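Local coordinates for protein esterase (Rhizomucor miehei CAU432, PDB 4WY8) that hydrolyses carboxylic esters as a carboxylesterase of the alpha/beta hydrolase fold, probably through a serine-histidine-aspartate triad, at residues L53-I58 and E67-R72; G95-H100 and F117-L122. All blocks are in the same frame, centred on the assembly; numbering follows the deposited sequence.

How the contacts relate
Contact 1 (53-58 with 67-72) is the antiparallel hairpin at one margin of the central sheet, about 17 Å from the chain centre; contact 2 (95-100 with 117-122) lies deeper, about 10 Å from that centre, where the loop leading into helix 101-111 meets residues at and beyond strand 114-118. Both mix buried and exposed residues. The hairpin is held by paired backbone bonds, whereas contact 2 relies on an aromatic ring, aliphatic carbons and a bridging water. They share the sheet: strand 65-73 neighbours strand 114-118, with T69 O 2.8 Å from F117 N. A salt bridge between E55 OE2 and K97 NZ, 2.8 Å, ties the outermost strand to the loop.

Contact 1 of 2, residues L53-I58 and E67-R72; sequences LEEKTI and ELTITR
L68 and K56 form an antiparallel hydrogen-bonded pair, L68 N reaching K56 O at 2.8 Å and K56 N returning to L68 O at 2.9 Å. L68 lies on the face that also carries E54, K56 and I70 and is packed by helix 130-143, a setting that suits a branched hydrocarbon. Its CD1 meets I58 CG2 at 3.7 Å, the two side chains crossing at about a right angle. I70 bonds E54 the same way through the backbone, and its CD1 rests 4.0 Å from K56 CB; the lysine chain, bent at chi2, runs on past the strand beside W141.

On the other face, L53 CD1 touches T69 CG2 at 3.7 Å and T71 CG2 at 3.6 Å. These threonines offer beta-branched methyls to the leucine, while the T71 hydroxyl bonds T108. Further along, T69 OG1 donates to E55 OE1 (3.0 Å), and T57 OG1 donates to E67 OE1 (2.7 Å) on its syn side, 16° out of the carboxylate plane. The hairpin thus sets L68 and I58 against helix 130-143 and I70 against I151, while on the other face threonine hydroxyls hydrogen-bond the carboxylates and K97, salt-bridged to E55, probably offsets its charge.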
loop_
_atom_site.group_PDB
_atom_site.type_symbol
_atom_site.label_atom_id
_atom_site.label_comp_id
_atom_site.label_asym_id
_atom_site.label_seq_id
_atom_site.Cartn_x
_atom_site.Cartn_y
_atom_site.Cartn_z
ATOM N N LEU A 53 -0.328 -24.932 -15.718
ATOM C CA LEU A 53 -1.538 -25.190 -14.940
ATOM C C LEU A 53 -1.787 -26.682 -14.756
ATOM O O LEU A 53 -1.610 -27.473 -15.676
ATOM C CB LEU A 53 -2.757 -24.517 -15.591
ATOM C CG LEU A 53 -4.083 -24.689 -14.836
ATOM C CD1 LEU A 53 -4.950 -23.441 -14.935
ATOM C CD2 LEU A 53 -4.852 -25.852 -15.403
ATOM N N GLU A 54 -2.193 -27.047 -13.544
ATOM C CA GLU A 54 -2.482 -28.428 -13.181
ATOM C C GLU A 54 -3.806 -28.514 -12.449
ATOM O O GLU A 54 -4.053 -27.740 -11.519
ATOM C CB GLU A 54 -1.363 -29.004 -12.293
ATOM C CG GLU A 54 -1.746 -30.320 -11.579
ATOM C CD GLU A 54 -0.627 -30.908 -10.698
ATOM O OE1 GLU A 54 -0.803 -32.041 -10.173
ATOM O OE2 GLU A 54 0.400 -30.216 -10.483
ATOM N N GLU A 55 -4.648 -29.467 -12.832
ATOM C CA GLU A 55 -5.903 -29.662 -12.110
ATOM C C GLU A 55 -5.680 -30.864 -11.196
ATOM O O GLU A 55 -5.233 -31.921 -11.636
ATOM C CB GLU A 55 -7.101 -29.873 -13.056
ATOM C CG GLU A 55 -7.433 -28.677 -13.975
ATOM C CD GLU A 55 -8.248 -27.574 -13.282
ATOM O OE1 GLU A 55 -8.554 -27.719 -12.084
ATOM O OE2 GLU A 55 -8.581 -26.550 -13.933
ATOM N N LYS A 56 -5.959 -30.673 -9.911
ATOM C CA LYS A 56 -5.650 -31.660 -8.886
ATOM C C LYS A 56 -6.838 -31.949 -7.996
ATOM O O LYS A 56 -7.480 -31.034 -7.497
ATOM C CB LYS A 56 -4.469 -31.182 -8.027
ATOM C CG LYS A 56 -4.021 -32.205 -6.996
ATOM C CD LYS A 56 -2.745 -32.918 -7.376
ATOM C CE LYS A 56 -2.510 -34.083 -6.410
ATOM N NZ LYS A 56 -1.284 -34.866 -6.747
ATOM N N THR A 57 -7.133 -33.224 -7.776
ATOM C CA THR A 57 -8.246 -33.577 -6.911
ATOM C C THR A 57 -7.731 -34.142 -5.614
ATOM O O THR A 57 -6.927 -35.079 -5.627
ATOM C CB THR A 57 -9.178 -34.615 -7.563
ATOM O OG1 THR A 57 -9.810 -34.046 -8.717
ATOM C CG2 THR A 57 -10.239 -35.052 -6.572
ATOM N N ILE A 58 -8.162 -33.591 -4.485
ATOM C CA ILE A 58 -7.804 -34.253 -3.250
ATOM C C ILE A 58 -9.075 -34.953 -2.769
ATOM O O ILE A 58 -10.158 -34.361 -2.710
ATOM C CB ILE A 58 -7.172 -33.273 -2.221
ATOM C CG1 ILE A 58 -8.085 -32.135 -1.821
ATOM C CG2 ILE A 58 -5.889 -32.673 -2.805
ATOM C CD1 ILE A 58 -7.346 -31.103 -0.950
ATOM N N GLU A 67 -11.708 -29.924 -5.440
ATOM C CA GLU A 67 -10.986 -29.589 -6.660
ATOM C C GLU A 67 -10.066 -28.385 -6.489
ATOM O O GLU A 67 -10.511 -27.292 -6.133
ATOM C CB GLU A 67 -11.967 -29.353 -7.806
ATOM C CG GLU A 67 -12.967 -30.502 -8.008
ATOM C CD GLU A 67 -12.261 -31.830 -8.252
ATOM O OE1 GLU A 67 -11.255 -31.835 -9.002
ATOM O OE2 GLU A 67 -12.705 -32.868 -7.708
ATOM N N LEU A 68 -8.787 -28.616 -6.768
ATOM C CA LEU A 68 -7.743 -27.603 -6.738
ATOM C C LEU A 68 -7.275 -27.277 -8.148
ATOM O O LEU A 68 -7.130 -28.181 -8.979
ATOM C CB LEU A 68 -6.546 -28.092 -5.924
ATOM C CG LEU A 68 -6.863 -28.642 -4.531
ATOM C CD1 LEU A 68 -5.571 -29.108 -3.869
ATOM C CD2 LEU A 68 -7.582 -27.632 -3.660
ATOM N N THR A 69 -7.079 -25.990 -8.429
ATOM C CA THR A 69 -6.414 -25.546 -9.660
ATOM C C THR A 69 -5.076 -24.918 -9.268
ATOM O O THR A 69 -5.038 -23.910 -8.568
ATOM C CB THR A 69 -7.298 -24.539 -10.449
ATOM O OG1 THR A 69 -8.590 -25.113 -10.658
ATOM C CG2 THR A 69 -6.710 -24.222 -11.785
ATOM N N ILE A 70 -3.975 -25.525 -9.687
ATOM C CA ILE A 70 -2.660 -25.056 -9.295
ATOM C C ILE A 70 -1.926 -24.419 -10.458
ATOM O O ILE A 70 -1.658 -25.079 -11.471
ATOM C CB ILE A 70 -1.812 -26.201 -8.746
ATOM C CG1 ILE A 70 -2.608 -26.968 -7.689
ATOM C CG2 ILE A 70 -0.483 -25.667 -8.205
ATOM C CD1 ILE A 70 -1.938 -28.232 -7.227
ATOM N N THR A 71 -1.561 -23.147 -10.316
ATOM C CA THR A 71 -0.821 -22.481 -11.389
ATOM C C THR A 71 0.598 -22.141 -10.924
ATOM O O THR A 71 0.798 -21.793 -9.767
ATOM C CB THR A 71 -1.562 -21.192 -11.873
ATOM O OG1 THR A 71 -1.924 -20.405 -10.745
ATOM C CG2 THR A 71 -2.844 -21.542 -12.639
ATOM N N ARG A 72 1.593 -22.283 -11.800
ATOM C CA ARG A 72 2.951 -21.843 -11.463
ATOM C C ARG A 72 3.647 -21.219 -12.669
ATOM O O ARG A 72 3.222 -21.444 -13.795
ATOM C CB ARG A 72 3.777 -23.005 -10.861
ATOM C CG ARG A 72 3.442 -24.370 -11.332
ATOM C CD ARG A 72 3.951 -25.478 -10.375
ATOM N NE ARG A 72 5.406 -25.507 -10.268
ATOM C CZ ARG A 72 6.075 -25.779 -9.151
ATOM N NH1 ARG A 72 7.407 -25.786 -9.165
ATOM N NH2 ARG A 72 5.421 -26.041 -8.020
HETATM O O HOH W 1 -9.812 -28.825 -10.341
#

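Contact 2 of 2, residues G95-H100 and F117-L122; sequences GSKLTH and FVNYSL
F117 turns its ring from strand 114-118 onto the backbone of the loop; a chi1 of -167° swings CG away from its own backbone N and carries the ring across. CZ lies 3.6 Å from S96 O. CE1 comes within 3.5 Å of K97 N, and CE2 meets H100 CB, all approaching obliquely. A broad, flat hydrocarbon suits this place, since it packs against a curled backbone and also meets the nearly parallel ring of H88, which begins an HGGG sequence consistent with the oxyanion-hole motif of the hormone-sensitive-lipase family. The loop keeps its curl through S96 OG, which accepts from the amides of L98 and T99 in an ST turn and ST motif, while T99 OG1 accepts from S96 N.

N119, at the centre of an inverse gamma turn, uses both ends of its amide. OD1, in plane at the edge of the F117 ring, accepts from a water at 2.7 Å that in turn accepts from K97 N at 3.1 Å; ND2 donates to E67 O and T69 OG1 of strand 65-73. K97 CD passes 3.9 Å from OD1, the extended chain carrying NZ on to E55.

L122 CD1 lies 3.9 Å from G95 O; the positive phi of G95 (95°) suits glycine, which has no CB to meet the carbonyl oxygen before it.

H100, N-cap of helix 101-111, bonds T99 OG1 through ND1 and D163 through NE2, near the probable triad without touching it. Within the beta-alpha-beta crossover, carbon thus packs on polar backbone, with a single water as the polar link between the segments.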
loop_
_atom_site.group_PDB
_atom_site.type_symbol
_atom_site.label_atom_id
_atom_site.label_comp_id
_atom_site.label_asym_id
_atom_site.label_seq_id
_atom_site.Cartn_x
_atom_site.Cartn_y
_atom_site.Cartn_z
ATOM N N GLY A 95 -18.442 -16.692 -9.095
ATOM C CA GLY A 95 -16.990 -16.660 -9.139
ATOM C C GLY A 95 -16.427 -18.013 -9.515
ATOM O O GLY A 95 -17.057 -19.058 -9.282
ATOM N N SER A 96 -15.259 -18.003 -10.147
ATOM C CA SER A 96 -14.658 -19.244 -10.646
ATOM C C SER A 96 -13.198 -19.015 -10.967
ATOM O O SER A 96 -12.706 -17.890 -10.903
ATOM C CB SER A 96 -15.362 -19.732 -11.905
ATOM O OG SER A 96 -15.018 -18.887 -12.992
ATOM N N LYS A 97 -12.527 -20.064 -11.397
ATOM C CA LYS A 97 -11.170 -19.928 -11.896
ATOM C C LYS A 97 -11.083 -19.049 -13.135
ATOM O O LYS A 97 -10.022 -18.468 -13.424
ATOM C CB LYS A 97 -10.590 -21.305 -12.184
ATOM C CG LYS A 97 -11.455 -22.203 -13.044
ATOM C CD LYS A 97 -10.812 -23.600 -12.996
ATOM C CE LYS A 97 -11.757 -24.704 -13.425
ATOM N NZ LYS A 97 -11.216 -26.034 -13.000
ATOM N N LEU A 98 -12.216 -18.880 -13.810
ATOM C CA LEU A 98 -12.277 -18.051 -15.012
ATOM C C LEU A 98 -12.408 -16.568 -14.642
ATOM O O LEU A 98 -11.688 -15.717 -15.180
ATOM C CB LEU A 98 -13.452 -18.509 -15.907
ATOM C CG LEU A 98 -13.680 -17.877 -17.287
ATOM C CD1 LEU A 98 -12.471 -18.036 -18.232
ATOM C CD2 LEU A 98 -14.980 -18.411 -17.942
ATOM N N THR A 99 -13.298 -16.244 -13.709
ATOM C CA THR A 99 -13.437 -14.845 -13.327
ATOM C C THR A 99 -12.150 -14.323 -12.698
ATOM O O THR A 99 -11.806 -13.134 -12.832
ATOM C CB THR A 99 -14.586 -14.625 -12.348
ATOM O OG1 THR A 99 -14.373 -15.386 -11.154
ATOM C CG2 THR A 99 -15.896 -15.057 -12.987
ATOM N N HIS A 100 -11.410 -15.207 -12.038
ATOM C CA HIS A 100 -10.215 -14.754 -11.326
ATOM C C HIS A 100 -8.947 -15.163 -12.036
ATOM O O HIS A 100 -7.851 -15.065 -11.471
ATOM C CB HIS A 100 -10.208 -15.283 -9.892
ATOM C CG HIS A 100 -11.243 -14.644 -9.020
ATOM N ND1 HIS A 100 -12.596 -14.824 -9.213
ATOM C CD2 HIS A 100 -11.116 -13.780 -7.979
ATOM C CE1 HIS A 100 -13.264 -14.114 -8.313
ATOM N NE2 HIS A 100 -12.391 -13.471 -7.555
ATOM N N PHE A 117 -5.605 -22.658 -6.091
ATOM C CA PHE A 117 -6.950 -22.139 -6.201
ATOM C C PHE A 117 -7.972 -23.196 -5.777
ATOM O O PHE A 117 -8.126 -24.224 -6.416
ATOM C CB PHE A 117 -7.187 -21.695 -7.659
ATOM C CG PHE A 117 -8.428 -20.864 -7.865
ATOM C CD1 PHE A 117 -9.637 -21.463 -8.195
ATOM C CD2 PHE A 117 -8.374 -19.476 -7.747
ATOM C CE1 PHE A 117 -10.784 -20.689 -8.400
ATOM C CE2 PHE A 117 -9.507 -18.704 -7.925
ATOM C CZ PHE A 117 -10.715 -19.311 -8.261
ATOM N N VAL A 118 -8.689 -22.940 -4.700
ATOM C CA VAL A 118 -9.650 -23.902 -4.230
ATOM C C VAL A 118 -10.987 -23.665 -4.908
ATOM O O VAL A 118 -11.567 -22.576 -4.773
ATOM C CB VAL A 118 -9.822 -23.807 -2.708
ATOM C CG1 VAL A 118 -10.836 -24.833 -2.241
ATOM C CG2 VAL A 118 -8.468 -23.995 -2.031
ATOM N N ASN A 119 -11.452 -24.643 -5.685
ATOM C CA ASN A 119 -12.777 -24.528 -6.276
ATOM C C ASN A 119 -13.827 -24.986 -5.279
ATOM O O ASN A 119 -14.409 -26.048 -5.437
ATOM C CB ASN A 119 -12.867 -25.343 -7.567
ATOM C CG ASN A 119 -11.838 -24.919 -8.582
ATOM O OD1 ASN A 119 -12.059 -23.976 -9.346
ATOM N ND2 ASN A 119 -10.686 -25.584 -8.579
ATOM N N TYR A 120 -14.120 -24.157 -4.280
ATOM C CA TYR A 120 -15.028 -24.587 -3.212
ATOM C C TYR A 120 -16.497 -24.604 -3.661
ATOM O O TYR A 120 -16.840 -24.060 -4.722
ATOM C CB TYR A 120 -14.838 -23.712 -1.965
ATOM C CG TYR A 120 -15.073 -22.223 -2.149
ATOM C CD1 TYR A 120 -16.353 -21.685 -2.072
ATOM C CD2 TYR A 120 -14.008 -21.357 -2.376
ATOM C CE1 TYR A 120 -16.569 -20.334 -2.232
ATOM C CE2 TYR A 120 -14.214 -19.995 -2.538
ATOM C CZ TYR A 120 -15.492 -19.495 -2.467
ATOM O OH TYR A 120 -15.701 -18.143 -2.618
ATOM N N SER A 121 -17.338 -25.304 -2.895
ATOM C CA SER A 121 -18.750 -25.458 -3.236
ATOM C C SER A 121 -19.498 -24.154 -3.027
ATOM O O SER A 121 -19.416 -23.526 -1.955
ATOM C CB SER A 121 -19.389 -26.580 -2.417
ATOM O OG SER A 121 -18.690 -27.811 -2.606
ATOM N N LEU A 122 -20.240 -23.753 -4.053
ATOM C CA LEU A 122 -20.955 -22.481 -4.011
ATOM C C LEU A 122 -22.345 -22.623 -3.398
ATOM O O LEU A 122 -22.937 -23.709 -3.396
ATOM C CB LEU A 122 -21.053 -21.884 -5.421
ATOM C CG LEU A 122 -19.677 -21.557 -6.015
ATOM C CD1 LEU A 122 -19.779 -21.088 -7.461
ATOM C CD2 LEU A 122 -18.945 -20.527 -5.144
HETATM O O HOH W 2 -14.128 -22.592 -10.419
#